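Long-range contact in glucan-binding protein C, GbpC (Streptococcus mutans UA159, PDB 5UQZ), which probably binds glucan at the streptococcal cell wall and mediates both sucrose-independent and sucrose-dependent adherence: residues V65-E77 and L169-F181. Residues are numbered along the deposited sequence; the frame is centred on the assembly and turned at random.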
loop_
_atom_site.group_PDB
_atom_site.type_symbol
_atom_site.label_atom_id
_atom_site.label_comp_id
_atom_site.label_asym_id
_atom_site.label_seq_id
_atom_site.Cartn_x
_atom_site.Cartn_y
_atom_site.Cartn_z
ATOM N N VAL A 65 -5.301 10.474 -14.820
ATOM C CA VAL A 65 -5.676 11.051 -13.537
ATOM C C VAL A 65 -6.763 10.139 -12.981
ATOM O O VAL A 65 -7.871 10.100 -13.519
ATOM C CB VAL A 65 -6.157 12.510 -13.680
ATOM C CG1 VAL A 65 -6.527 13.052 -12.313
ATOM C CG2 VAL A 65 -5.085 13.369 -14.378
ATOM N N PHE A 66 -6.434 9.380 -11.950
ATOM C CA PHE A 66 -7.326 8.358 -11.412
ATOM C C PHE A 66 -6.900 8.164 -9.965
ATOM O O PHE A 66 -6.157 7.246 -9.612
ATOM C CB PHE A 66 -7.178 7.088 -12.236
ATOM C CG PHE A 66 -8.067 5.940 -11.757
ATOM C CD1 PHE A 66 -9.453 6.081 -11.687
ATOM C CD2 PHE A 66 -7.518 4.734 -11.411
ATOM C CE1 PHE A 66 -10.244 5.004 -11.263
ATOM C CE2 PHE A 66 -8.302 3.668 -11.011
ATOM C CZ PHE A 66 -9.656 3.812 -10.958
ATOM N N ILE A 67 -7.335 9.088 -9.123
ATOM C CA ILE A 67 -6.814 9.144 -7.765
ATOM C C ILE A 67 -7.852 9.226 -6.692
ATOM O O ILE A 67 -7.601 8.805 -5.556
ATOM C CB ILE A 67 -5.772 10.231 -7.587
ATOM C CG1 ILE A 67 -5.197 10.229 -6.176
ATOM C CG2 ILE A 67 -6.303 11.462 -7.905
ATOM C CD1 ILE A 67 -4.812 8.738 -5.708
ATOM N N ASN A 68 -8.993 9.791 -6.985
ATOM C CA ASN A 68 -9.978 10.039 -5.922
ATOM C C ASN A 68 -11.359 9.939 -6.544
ATOM O O ASN A 68 -11.675 10.791 -7.355
ATOM C CB ASN A 68 -9.678 11.499 -5.419
ATOM C CG ASN A 68 -10.726 12.107 -4.500
ATOM O OD1 ASN A 68 -11.088 11.521 -3.482
ATOM N ND2 ASN A 68 -11.138 13.363 -4.809
ATOM N N GLU A 69 -12.169 8.936 -6.176
ATOM C CA GLU A 69 -13.516 8.802 -6.735
ATOM C C GLU A 69 -14.471 8.474 -5.605
ATOM O O GLU A 69 -15.012 7.365 -5.495
ATOM C CB GLU A 69 -13.553 7.752 -7.850
ATOM C CG GLU A 69 -12.835 8.246 -9.124
ATOM C CD GLU A 69 -13.500 9.483 -9.750
ATOM O OE1 GLU A 69 -14.647 9.847 -9.393
ATOM O OE2 GLU A 69 -12.861 10.115 -10.639
ATOM N N PRO A 70 -14.726 9.455 -4.731
ATOM C CA PRO A 70 -15.471 9.170 -3.502
ATOM C C PRO A 70 -16.969 9.048 -3.719
ATOM O O PRO A 70 -17.686 8.682 -2.786
ATOM C CB PRO A 70 -15.142 10.386 -2.596
ATOM C CG PRO A 70 -14.919 11.485 -3.574
ATOM C CD PRO A 70 -14.252 10.846 -4.790
ATOM N N GLU A 71 -17.469 9.322 -4.920
ATOM C CA GLU A 71 -18.890 9.204 -5.241
ATOM C C GLU A 71 -19.202 7.934 -6.006
ATOM O O GLU A 71 -20.357 7.740 -6.373
ATOM C CB GLU A 71 -19.371 10.415 -6.087
ATOM C CG GLU A 71 -19.038 11.735 -5.457
ATOM C CD GLU A 71 -19.434 12.928 -6.303
ATOM O OE1 GLU A 71 -20.423 12.877 -7.065
ATOM O OE2 GLU A 71 -18.769 13.980 -6.181
ATOM N N ALA A 72 -18.205 7.113 -6.300
ATOM C CA ALA A 72 -18.434 5.995 -7.215
ATOM C C ALA A 72 -19.372 4.969 -6.580
ATOM O O ALA A 72 -19.409 4.799 -5.352
ATOM C CB ALA A 72 -17.114 5.350 -7.584
ATOM N N LYS A 73 -20.109 4.264 -7.437
ATOM C CA LYS A 73 -20.978 3.184 -6.993
ATOM C C LYS A 73 -20.654 1.932 -7.803
ATOM O O LYS A 73 -20.096 2.005 -8.901
ATOM C CB LYS A 73 -22.443 3.590 -7.112
ATOM C CG LYS A 73 -22.891 3.765 -8.508
ATOM C CD LYS A 73 -24.424 3.952 -8.529
ATOM C CE LYS A 73 -24.938 4.307 -9.890
ATOM N NZ LYS A 73 -24.834 3.138 -10.813
ATOM N N LEU A 74 -21.063 0.791 -7.245
ATOM C CA LEU A 74 -20.642 -0.525 -7.700
ATOM C C LEU A 74 -21.779 -1.363 -8.255
ATOM O O LEU A 74 -22.866 -1.382 -7.686
ATOM C CB LEU A 74 -20.369 -1.366 -6.404
ATOM C CG LEU A 74 -19.177 -0.924 -5.600
ATOM C CD1 LEU A 74 -19.172 -1.530 -4.209
ATOM C CD2 LEU A 74 -17.847 -1.183 -6.320
ATOM N N SER A 75 -21.470 -2.170 -9.270
ATOM C CA SER A 75 -22.307 -3.250 -9.765
ATOM C C SER A 75 -21.410 -4.465 -9.881
ATOM O O SER A 75 -20.342 -4.382 -10.497
ATOM C CB SER A 75 -22.865 -2.886 -11.159
ATOM O OG SER A 75 -23.700 -3.907 -11.659
ATOM N N ILE A 76 -21.812 -5.569 -9.257
ATOM C CA ILE A 76 -20.912 -6.704 -9.074
ATOM C C ILE A 76 -21.537 -7.931 -9.716
ATOM O O ILE A 76 -22.702 -8.240 -9.447
ATOM C CB ILE A 76 -20.650 -6.950 -7.571
ATOM C CG1 ILE A 76 -20.086 -5.718 -6.875
ATOM C CG2 ILE A 76 -19.748 -8.159 -7.370
ATOM C CD1 ILE A 76 -20.174 -5.798 -5.332
ATOM N N GLU A 77 -20.751 -8.641 -10.511
ATOM C CA GLU A 77 -21.157 -9.892 -11.107
ATOM C C GLU A 77 -20.182 -10.986 -10.704
ATOM O O GLU A 77 -18.971 -10.770 -10.636
ATOM C CB GLU A 77 -21.173 -9.778 -12.635
ATOM C CG GLU A 77 -21.798 -10.990 -13.324
ATOM C CD GLU A 77 -21.813 -10.918 -14.848
ATOM O OE1 GLU A 77 -21.306 -9.929 -15.441
ATOM O OE2 GLU A 77 -22.343 -11.868 -15.478
ATOM N N LEU A 169 -11.544 -13.526 2.350
ATOM C CA LEU A 169 -12.503 -12.487 2.652
ATOM C C LEU A 169 -12.043 -11.168 2.027
ATOM O O LEU A 169 -10.867 -10.785 2.163
ATOM C CB LEU A 169 -12.647 -12.361 4.158
ATOM C CG LEU A 169 -13.758 -11.407 4.646
ATOM C CD1 LEU A 169 -15.137 -11.916 4.206
ATOM C CD2 LEU A 169 -13.666 -11.247 6.158
ATOM N N VAL A 170 -12.983 -10.420 1.449
ATOM C CA VAL A 170 -12.694 -9.200 0.704
ATOM C C VAL A 170 -13.563 -8.071 1.209
ATOM O O VAL A 170 -14.791 -8.227 1.344
ATOM C CB VAL A 170 -12.937 -9.386 -0.808
ATOM C CG1 VAL A 170 -12.792 -8.061 -1.558
ATOM C CG2 VAL A 170 -11.952 -10.410 -1.343
ATOM N N ASN A 171 -12.950 -6.917 1.449
ATOM C CA ASN A 171 -13.637 -5.638 1.574
ATOM C C ASN A 171 -13.348 -4.899 0.268
ATOM O O ASN A 171 -12.185 -4.559 -0.018
ATOM C CB ASN A 171 -13.058 -4.899 2.773
ATOM C CG ASN A 171 -13.810 -3.637 3.121
ATOM O OD1 ASN A 171 -14.894 -3.327 2.590
ATOM N ND2 ASN A 171 -13.248 -2.913 4.069
ATOM N N LEU A 172 -14.378 -4.767 -0.566
ATOM C CA LEU A 172 -14.272 -4.129 -1.857
ATOM C C LEU A 172 -14.749 -2.693 -1.718
ATOM O O LEU A 172 -15.934 -2.427 -1.452
ATOM C CB LEU A 172 -15.151 -4.868 -2.863
ATOM C CG LEU A 172 -15.175 -4.287 -4.273
ATOM C CD1 LEU A 172 -13.907 -4.574 -4.992
ATOM C CD2 LEU A 172 -16.355 -4.909 -5.090
ATOM N N PHE A 173 -13.852 -1.736 -1.925
ATOM C CA PHE A 173 -14.234 -0.322 -1.731
ATOM C C PHE A 173 -15.076 0.176 -2.884
ATOM O O PHE A 173 -14.838 -0.157 -4.055
ATOM C CB PHE A 173 -12.933 0.485 -1.616
ATOM C CG PHE A 173 -12.135 0.075 -0.382
ATOM C CD1 PHE A 173 -12.646 0.337 0.906
ATOM C CD2 PHE A 173 -10.976 -0.693 -0.508
ATOM C CE1 PHE A 173 -11.944 -0.079 2.021
ATOM C CE2 PHE A 173 -10.293 -1.113 0.618
ATOM C CZ PHE A 173 -10.783 -0.804 1.882
ATOM N N HIS A 174 -16.062 1.027 -2.575
ATOM C CA HIS A 174 -16.869 1.560 -3.673
ATOM C C HIS A 174 -16.060 2.526 -4.532
ATOM O O HIS A 174 -16.397 2.713 -5.701
ATOM C CB HIS A 174 -18.178 2.167 -3.181
ATOM C CG HIS A 174 -18.022 3.427 -2.407
ATOM N ND1 HIS A 174 -18.059 4.657 -3.022
ATOM C CD2 HIS A 174 -17.808 3.653 -1.096
ATOM C CE1 HIS A 174 -17.881 5.594 -2.102
ATOM N NE2 HIS A 174 -17.760 5.010 -0.925
ATOM N N ASP A 175 -15.000 3.131 -3.966
ATOM C CA ASP A 175 -14.079 3.964 -4.731
ATOM C C ASP A 175 -13.018 3.057 -5.359
ATOM O O ASP A 175 -12.184 2.489 -4.635
ATOM C CB ASP A 175 -13.449 5.004 -3.799
ATOM C CG ASP A 175 -12.440 5.918 -4.514
ATOM O OD1 ASP A 175 -11.975 5.586 -5.614
ATOM O OD2 ASP A 175 -12.072 6.957 -3.938
ATOM N N PRO A 176 -12.998 2.907 -6.697
ATOM C CA PRO A 176 -12.089 1.927 -7.312
ATOM C C PRO A 176 -10.628 2.288 -7.137
ATOM O O PRO A 176 -9.765 1.419 -7.331
ATOM C CB PRO A 176 -12.484 1.942 -8.811
ATOM C CG PRO A 176 -13.074 3.307 -8.992
ATOM C CD PRO A 176 -13.793 3.633 -7.706
ATOM N N THR A 177 -10.291 3.541 -6.813
ATOM C CA THR A 177 -8.900 3.900 -6.590
ATOM C C THR A 177 -8.384 3.347 -5.289
ATOM O O THR A 177 -7.159 3.396 -5.065
ATOM C CB THR A 177 -8.717 5.431 -6.653
ATOM O OG1 THR A 177 -9.317 6.041 -5.518
ATOM C CG2 THR A 177 -9.202 6.023 -7.953
ATOM N N LYS A 178 -9.267 2.806 -4.426
ATOM C CA LYS A 178 -8.844 2.131 -3.197
ATOM C C LYS A 178 -8.779 0.619 -3.394
ATOM O O LYS A 178 -8.201 -0.087 -2.574
ATOM C CB LYS A 178 -9.828 2.473 -2.075
ATOM C CG LYS A 178 -9.773 3.942 -1.676
ATOM C CD LYS A 178 -10.922 4.286 -0.722
ATOM C CE LYS A 178 -10.921 3.532 0.592
ATOM N NZ LYS A 178 -12.102 3.994 1.380
ATOM N N THR A 179 -9.363 0.100 -4.481
ATOM C CA THR A 179 -9.254 -1.293 -4.911
ATOM C C THR A 179 -9.775 -2.269 -3.860
ATOM O O THR A 179 -10.978 -2.260 -3.626
ATOM C CB THR A 179 -7.849 -1.611 -5.452
ATOM O OG1 THR A 179 -7.299 -0.490 -6.175
ATOM C CG2 THR A 179 -7.884 -2.812 -6.370
ATOM N N ILE A 180 -8.935 -3.113 -3.250
ATOM C CA ILE A 180 -9.451 -4.208 -2.437
ATOM C C ILE A 180 -8.556 -4.438 -1.226
ATOM O O ILE A 180 -7.319 -4.341 -1.298
ATOM C CB ILE A 180 -9.492 -5.413 -3.373
ATOM C CG1 ILE A 180 -10.103 -6.629 -2.846
ATOM C CG2 ILE A 180 -8.140 -5.879 -3.836
ATOM C CD1 ILE A 180 -9.940 -7.771 -3.950
ATOM N N PHE A 181 -9.203 -4.828 -0.127
ATOM C CA PHE A 181 -8.514 -5.316 1.065
ATOM C C PHE A 181 -8.908 -6.779 1.193
ATOM O O PHE A 181 -10.101 -7.084 1.243
ATOM C CB PHE A 181 -8.915 -4.488 2.294
ATOM C CG PHE A 181 -7.958 -4.565 3.420
ATOM C CD1 PHE A 181 -7.529 -3.407 4.025
ATOM C CD2 PHE A 181 -7.558 -5.782 3.939
ATOM C CE1 PHE A 181 -6.653 -3.441 5.109
ATOM C CE2 PHE A 181 -6.663 -5.821 5.054
ATOM C CZ PHE A 181 -6.201 -4.663 5.584
#
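His174 ND1 donates to the backbone Ala72 O at 2.7 Å, and Glu69 N donates to Asp175 OD2 at 3.0 Å, approaching from above the carboxylate plane. The two bonds fasten the hairpin connection between strands 167-172 and 180-184, in one sheet of the beta-supersandwich, to the segment entering strand 73-77, which pairs with 132-137 in the other. Histidine suits its place because ND1 carries the hydrogen that Ala72 O accepts; chi1 of 69° turns the ring so that ND1 faces this oxygen while CE1 has Pro70 O at the ring edge, in plane, at 3.2 Å. Asp175 can serve both segments: its other oxygen, OD1, closes an Asx turn by accepting from Thr177 N and takes a second bond from Thr177 OG1 on the same face, which probably helps hold the carboxylate in position for Glu69 N. The carboxylate of Glu69 turns elsewhere, to Ser142, Val140 N and Asn141 N. Further out the packing is apolar. Ala72 is small enough to bring CB within 3.7 Å of Pro176 CD, while Leu74 CD1 rests against His174 CA and CB and Ile76 CD1 meets Leu172 CD2 tip to tip. Threonine's branching divides the work at 177: OG1 grips the aspartate, and CG2 makes a CH-pi contact with Phe66, 3.6 Å from the ring centroid and 10° off its normal.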